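Oligopeptide ABC transporter, periplasmic oligopeptide-binding protein, putative (Thermotoga maritima MSB8, PDB 5IPW) probably binds oligopeptides outside the inner membrane and delivers them to an ABC transporter for uptake. Local coordinates at residues Arg362-Leu367 / Asp411-Leu416; Ile369-Ile374 / Ala404-Asp409. All coordinates share one frame; numbering follows the deposited sequence.

Contact 1 of 2, residues Arg362-Leu367 / Asp411-Leu416; sequences RQALSL and DRANKL
The carbonyl oxygen of Gln363 accepts a hydrogen bond from the backbone N of Leu367 at 3.1 Å, the regular helical bond that joins two residues which both touch Leu416 of the neighbouring helix. The hydroxyl of Ser366 folds back over the same turn, near this oxygen and that of Arg362, and its one proton can serve only one of them at a time. Elsewhere on the two helices, Leu365 O receives a hydrogen bond from Trp461 NE1, and Asn414 ND2 gives one to Gln463 O. Across the interface the contacts are mostly between hydrocarbon groups, with the Ala364 carbonyl against the Ala413 methyl. The two helix segments run nearly antiparallel, at 156°, and their axes approach to 8.1 Å. Alanine, with a single methyl, suits an approach this close: the CA atoms of Ala364 and Ala413 are 4.2 Å apart. Ala413 turns its methyl toward the other helix, with Ala413 CB 4.0 Å from Leu367 CB. Ala364 CB rests on Leu416 CB. The leucines pack together along one side of the alanine pair. Leu367 has CG beside its backbone N and opposite the carbonyl carbon (chi1 -66°), which carries CD1 across to Leu416 CD1 at 4.0 Å; the two side chains cross at about a right angle. Leu416 CD1 also meets Gln363 CB at 4.0 Å, using the aliphatic root of a residue whose amide extends onward. On the exposed side, Arg412 lends its CG methylene to Leu367 CD1, while its bent chain places the guanidinium with Leu416 CD1 over one face, away from its middle. No hydrogen bond spans these two segments, so shape and the burial of hydrocarbon hold the helices together here.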
loop_
_atom_site.group_PDB
_atom_site.type_symbol
_atom_site.label_atom_id
_atom_site.label_comp_id
_atom_site.label_asym_id
_atom_site.label_seq_id
_atom_site.Cartn_x
_atom_site.Cartn_y
_atom_site.Cartn_z
ATOM N N ARG A 362 26.809 -14.684 5.809
ATOM C CA ARG A 362 25.892 -13.598 5.443
ATOM C C ARG A 362 26.202 -12.341 6.262
ATOM O O ARG A 362 26.389 -11.259 5.694
ATOM C CB ARG A 362 24.435 -14.040 5.609
ATOM C CG ARG A 362 24.114 -15.304 4.817
ATOM C CD ARG A 362 22.629 -15.584 4.728
ATOM N NE ARG A 362 22.026 -15.948 6.013
ATOM C CZ ARG A 362 21.734 -17.188 6.408
ATOM N NH1 ARG A 362 22.004 -18.253 5.652
ATOM N NH2 ARG A 362 21.166 -17.372 7.596
ATOM N N GLN A 363 26.298 -12.502 7.585
ATOM C CA GLN A 363 26.748 -11.420 8.476
ATOM C C GLN A 363 27.983 -10.737 7.887
ATOM O O GLN A 363 28.032 -9.503 7.750
ATOM C CB GLN A 363 27.064 -11.961 9.874
ATOM C CG GLN A 363 25.832 -12.397 10.657
ATOM C CD GLN A 363 26.152 -13.155 11.940
ATOM O OE1 GLN A 363 27.308 -13.466 12.227
ATOM N NE2 GLN A 363 25.118 -13.460 12.720
ATOM N N ALA A 364 28.965 -11.558 7.514
ATOM C CA ALA A 364 30.194 -11.075 6.888
ATOM C C ALA A 364 29.921 -10.314 5.593
ATOM O O ALA A 364 30.480 -9.237 5.368
ATOM C CB ALA A 364 31.140 -12.240 6.624
ATOM N N LEU A 365 29.061 -10.881 4.746
ATOM C CA LEU A 365 28.771 -10.286 3.439
ATOM C C LEU A 365 28.154 -8.894 3.556
ATOM O O LEU A 365 28.477 -8.020 2.748
ATOM C CB LEU A 365 27.864 -11.192 2.589
ATOM C CG LEU A 365 28.469 -12.346 1.777
ATOM C CD1 LEU A 365 27.386 -12.976 0.914
ATOM C CD2 LEU A 365 29.630 -11.915 0.896
ATOM N N SER A 366 27.272 -8.690 4.539
ATOM C CA SER A 366 26.653 -7.367 4.756
ATOM C C SER A 366 27.645 -6.353 5.338
ATOM O O SER A 366 27.747 -5.223 4.845
ATOM C CB SER A 366 25.376 -7.446 5.630
ATOM O OG SER A 366 25.472 -8.358 6.716
ATOM N N LEU A 367 28.395 -6.771 6.357
ATOM C CA LEU A 367 29.374 -5.890 7.017
ATOM C C LEU A 367 30.422 -5.338 6.053
ATOM O O LEU A 367 30.945 -4.241 6.258
ATOM C CB LEU A 367 30.057 -6.615 8.176
ATOM C CG LEU A 367 29.124 -6.964 9.339
ATOM C CD1 LEU A 367 29.787 -7.985 10.242
ATOM C CD2 LEU A 367 28.730 -5.714 10.110
ATOM N N ASP A 411 37.076 -5.101 8.334
ATOM C CA ASP A 411 37.940 -5.846 9.270
ATOM C C ASP A 411 37.141 -6.875 10.089
ATOM O O ASP A 411 37.638 -7.953 10.403
ATOM C CB ASP A 411 38.676 -4.885 10.228
ATOM C CG ASP A 411 39.451 -3.776 9.499
ATOM O OD1 ASP A 411 39.566 -3.817 8.255
ATOM O OD2 ASP A 411 39.944 -2.850 10.179
ATOM N N ARG A 412 35.908 -6.525 10.436
ATOM C CA ARG A 412 35.030 -7.413 11.195
ATOM C C ARG A 412 34.527 -8.582 10.350
ATOM O O ARG A 412 34.387 -9.701 10.850
ATOM C CB ARG A 412 33.858 -6.604 11.750
ATOM C CG ARG A 412 32.626 -7.380 12.178
ATOM C CD ARG A 412 32.817 -8.188 13.446
ATOM N NE ARG A 412 31.528 -8.383 14.113
ATOM C CZ ARG A 412 31.225 -9.388 14.931
ATOM N NH1 ARG A 412 32.112 -10.342 15.209
ATOM N NH2 ARG A 412 30.011 -9.445 15.472
ATOM N N ALA A 413 34.226 -8.314 9.083
ATOM C CA ALA A 413 33.762 -9.357 8.170
ATOM C C ALA A 413 34.904 -10.313 7.858
ATOM O O ALA A 413 34.804 -11.520 8.110
ATOM C CB ALA A 413 33.221 -8.743 6.890
ATOM N N ASN A 414 35.994 -9.760 7.329
ATOM C CA ASN A 414 37.213 -10.528 7.073
ATOM C C ASN A 414 37.505 -11.503 8.191
ATOM O O ASN A 414 37.816 -12.664 7.945
ATOM C CB ASN A 414 38.411 -9.600 6.867
ATOM C CG ASN A 414 38.702 -9.363 5.406
ATOM O OD1 ASN A 414 38.654 -10.294 4.611
ATOM N ND2 ASN A 414 39.001 -8.123 5.039
ATOM N N LYS A 415 37.375 -11.022 9.419
ATOM C CA LYS A 415 37.551 -11.860 10.593
ATOM C C LYS A 415 36.509 -12.974 10.632
ATOM O O LYS A 415 36.849 -14.135 10.844
ATOM C CB LYS A 415 37.490 -11.008 11.876
ATOM C CG LYS A 415 37.938 -11.736 13.137
ATOM C CD LYS A 415 39.423 -12.094 13.098
ATOM C CE LYS A 415 39.672 -13.536 13.519
ATOM N NZ LYS A 415 40.982 -14.047 13.030
ATOM N N LEU A 416 35.245 -12.618 10.418
ATOM C CA LEU A 416 34.146 -13.604 10.443
ATOM C C LEU A 416 34.314 -14.750 9.437
ATOM O O LEU A 416 33.881 -15.878 9.694
ATOM C CB LEU A 416 32.776 -12.925 10.264
ATOM C CG LEU A 416 32.008 -12.644 11.562
ATOM C CD1 LEU A 416 30.840 -11.711 11.291
ATOM C CD2 LEU A 416 31.521 -13.932 12.219
#

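Contact 2 of 2, residues Ile369-Ile374 / Ala404-Asp409; sequences INREEI and AYAEYD
Asn370 and Tyr408 each swing CG opposite their own backbone N, with chi1 of -163° and 173°, and these torsions lay the amide over the phenol ring. The two planes are stacked, 23° apart, with Asn370 CG 3.6 Å above the plane of the Tyr408 ring, over its centre. Asn370 CB adds a CH-pi contact to the same ring. A small flat amide suits this place, and tyrosine offers a broad face while remaining at the exposed surface.

Arg371, bent at chi2, brings its guanidinium back to the chain at 404-409. Its NH1 gives a hydrogen bond to Tyr405 O at 3.1 Å, meeting a lone pair in the carbonyl plane, although the oxygen is tilted from the guanidinium plane. Ala406 CB covers one guanidinium face, and NH2 bonds to Gly590 O. A leucine here would probably leave the Tyr405 and Gly590 carbonyls without this shared donor group and loosen the loop's tie to strand 589-591. The N-terminus of helix 371-379 thus packs against the loop between helices 399-403 and 410-420, where Asp409 is the N-cap of helix 410-420, next to strand 589-591 of the mixed sheet in the family 5 solute-binding region.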
loop_
_atom_site.group_PDB
_atom_site.type_symbol
_atom_site.label_atom_id
_atom_site.label_comp_id
_atom_site.label_asym_id
_atom_site.label_seq_id
_atom_site.Cartn_x
_atom_site.Cartn_y
_atom_site.Cartn_z
ATOM N N ILE A 369 29.756 -4.270 3.177
ATOM C CA ILE A 369 29.104 -3.310 2.293
ATOM C C ILE A 369 29.167 -1.897 2.866
ATOM O O ILE A 369 28.793 -1.656 4.016
ATOM C CB ILE A 369 27.635 -3.683 2.011
ATOM C CG1 ILE A 369 27.542 -5.154 1.582
ATOM C CG2 ILE A 369 27.069 -2.772 0.929
ATOM C CD1 ILE A 369 26.169 -5.616 1.133
ATOM N N ASN A 370 29.655 -0.977 2.037
ATOM C CA ASN A 370 29.654 0.446 2.332
ATOM C C ASN A 370 28.368 1.080 1.792
ATOM O O ASN A 370 28.349 1.626 0.683
ATOM C CB ASN A 370 30.900 1.093 1.695
ATOM C CG ASN A 370 31.242 2.472 2.264
ATOM O OD1 ASN A 370 31.998 3.214 1.636
ATOM N ND2 ASN A 370 30.721 2.816 3.445
ATOM N N ARG A 371 27.288 0.989 2.567
ATOM C CA ARG A 371 25.984 1.510 2.132
ATOM C C ARG A 371 26.027 3.017 1.916
ATOM O O ARG A 371 25.560 3.521 0.885
ATOM C CB ARG A 371 24.882 1.186 3.143
ATOM C CG ARG A 371 24.289 -0.205 3.027
ATOM C CD ARG A 371 24.842 -1.159 4.057
ATOM N NE ARG A 371 24.183 -2.455 3.979
ATOM C CZ ARG A 371 24.478 -3.503 4.743
ATOM N NH1 ARG A 371 25.429 -3.432 5.671
ATOM N NH2 ARG A 371 23.814 -4.636 4.572
ATOM N N GLU A 372 26.583 3.715 2.908
ATOM C CA GLU A 372 26.796 5.161 2.851
ATOM C C GLU A 372 27.369 5.587 1.501
ATOM O O GLU A 372 26.896 6.545 0.898
ATOM C CB GLU A 372 27.738 5.594 3.977
ATOM C CG GLU A 372 28.068 7.083 3.999
ATOM C CD GLU A 372 29.415 7.370 4.644
ATOM O OE1 GLU A 372 30.417 7.486 3.902
ATOM O OE2 GLU A 372 29.476 7.467 5.889
ATOM N N GLU A 373 28.381 4.864 1.035
ATOM C CA GLU A 373 29.033 5.171 -0.236
ATOM C C GLU A 373 28.061 5.004 -1.405
ATOM O O GLU A 373 27.867 5.937 -2.185
ATOM C CB GLU A 373 30.286 4.295 -0.397
ATOM C CG GLU A 373 30.967 4.270 -1.761
ATOM C CD GLU A 373 31.678 5.561 -2.131
ATOM O OE1 GLU A 373 31.254 6.648 -1.681
ATOM O OE2 GLU A 373 32.659 5.482 -2.902
ATOM N N ILE A 374 27.436 3.830 -1.495
ATOM C CA ILE A 374 26.439 3.537 -2.541
ATOM C C ILE A 374 25.396 4.649 -2.616
ATOM O O ILE A 374 25.042 5.120 -3.710
ATOM C CB ILE A 374 25.726 2.182 -2.295
ATOM C CG1 ILE A 374 26.709 1.014 -2.452
ATOM C CG2 ILE A 374 24.559 1.987 -3.263
ATOM C CD1 ILE A 374 26.315 -0.228 -1.681
ATOM N N ALA A 404 20.745 -4.609 12.027
ATOM C CA ALA A 404 21.237 -5.924 11.619
ATOM C C ALA A 404 22.761 -5.970 11.717
ATOM O O ALA A 404 23.321 -5.832 12.808
ATOM C CB ALA A 404 20.774 -6.213 10.196
ATOM N N TYR A 405 23.418 -6.182 10.580
ATOM C CA TYR A 405 24.838 -5.972 10.438
ATOM C C TYR A 405 24.969 -4.960 9.317
ATOM O O TYR A 405 25.516 -5.242 8.244
ATOM C CB TYR A 405 25.517 -7.287 10.100
ATOM C CG TYR A 405 25.579 -8.239 11.268
ATOM C CD1 TYR A 405 24.433 -8.854 11.755
ATOM C CD2 TYR A 405 26.791 -8.529 11.885
ATOM C CE1 TYR A 405 24.491 -9.731 12.825
ATOM C CE2 TYR A 405 26.867 -9.405 12.954
ATOM C CZ TYR A 405 25.714 -10.006 13.423
ATOM O OH TYR A 405 25.784 -10.878 14.492
ATOM N N ALA A 406 24.429 -3.776 9.585
ATOM C CA ALA A 406 24.356 -2.702 8.602
ATOM C C ALA A 406 25.628 -1.858 8.525
ATOM O O ALA A 406 25.779 -1.073 7.586
ATOM C CB ALA A 406 23.155 -1.805 8.889
ATOM N N GLU A 407 26.540 -2.019 9.491
ATOM C CA GLU A 407 27.766 -1.199 9.542
ATOM C C GLU A 407 28.705 -1.524 8.386
ATOM O O GLU A 407 28.704 -2.640 7.867
ATOM C CB GLU A 407 28.547 -1.387 10.850
ATOM C CG GLU A 407 27.707 -1.420 12.106
ATOM C CD GLU A 407 27.234 -2.820 12.430
ATOM O OE1 GLU A 407 28.051 -3.616 12.930
ATOM O OE2 GLU A 407 26.053 -3.124 12.168
ATOM N N TYR A 408 29.503 -0.538 7.995
ATOM C CA TYR A 408 30.583 -0.746 7.039
ATOM C C TYR A 408 31.849 -1.142 7.801
ATOM O O TYR A 408 32.732 -0.316 8.024
ATOM C CB TYR A 408 30.815 0.519 6.207
ATOM C CG TYR A 408 32.023 0.442 5.299
ATOM C CD1 TYR A 408 32.164 -0.599 4.382
ATOM C CD2 TYR A 408 33.026 1.406 5.358
ATOM C CE1 TYR A 408 33.270 -0.678 3.551
ATOM C CE2 TYR A 408 34.134 1.339 4.527
ATOM C CZ TYR A 408 34.251 0.298 3.624
ATOM O OH TYR A 408 35.348 0.230 2.798
ATOM N N ASP A 409 31.930 -2.417 8.177
ATOM C CA ASP A 409 33.020 -2.937 9.010
ATOM C C ASP A 409 33.790 -4.092 8.318
ATOM O O ASP A 409 33.659 -5.256 8.718
ATOM C CB ASP A 409 32.420 -3.394 10.350
ATOM C CG ASP A 409 33.460 -3.579 11.448
ATOM O OD1 ASP A 409 34.675 -3.461 11.187
ATOM O OD2 ASP A 409 33.045 -3.873 12.590
#

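The segments follow one another as 362-367, 369-374, 404-409 and 411-416, so contact 2 falls within the span of chain that contact 1 closes. Their centres lie 11 Å apart. Helices 359-367 and 371-379 are consecutive in the chain, as are the 404-409 loop and helix 410-420, and Leu367 O to Asp409 N, 2.8 Å, is a probable hydrogen bond joining the two contacts. Trp461 on helix 448-462 and strand 589-591 of a mixed five-stranded sheet neighbour both. Together the contacts bring this run of helices and loops back on itself beside the sheet, within the family 5 solute-binding region.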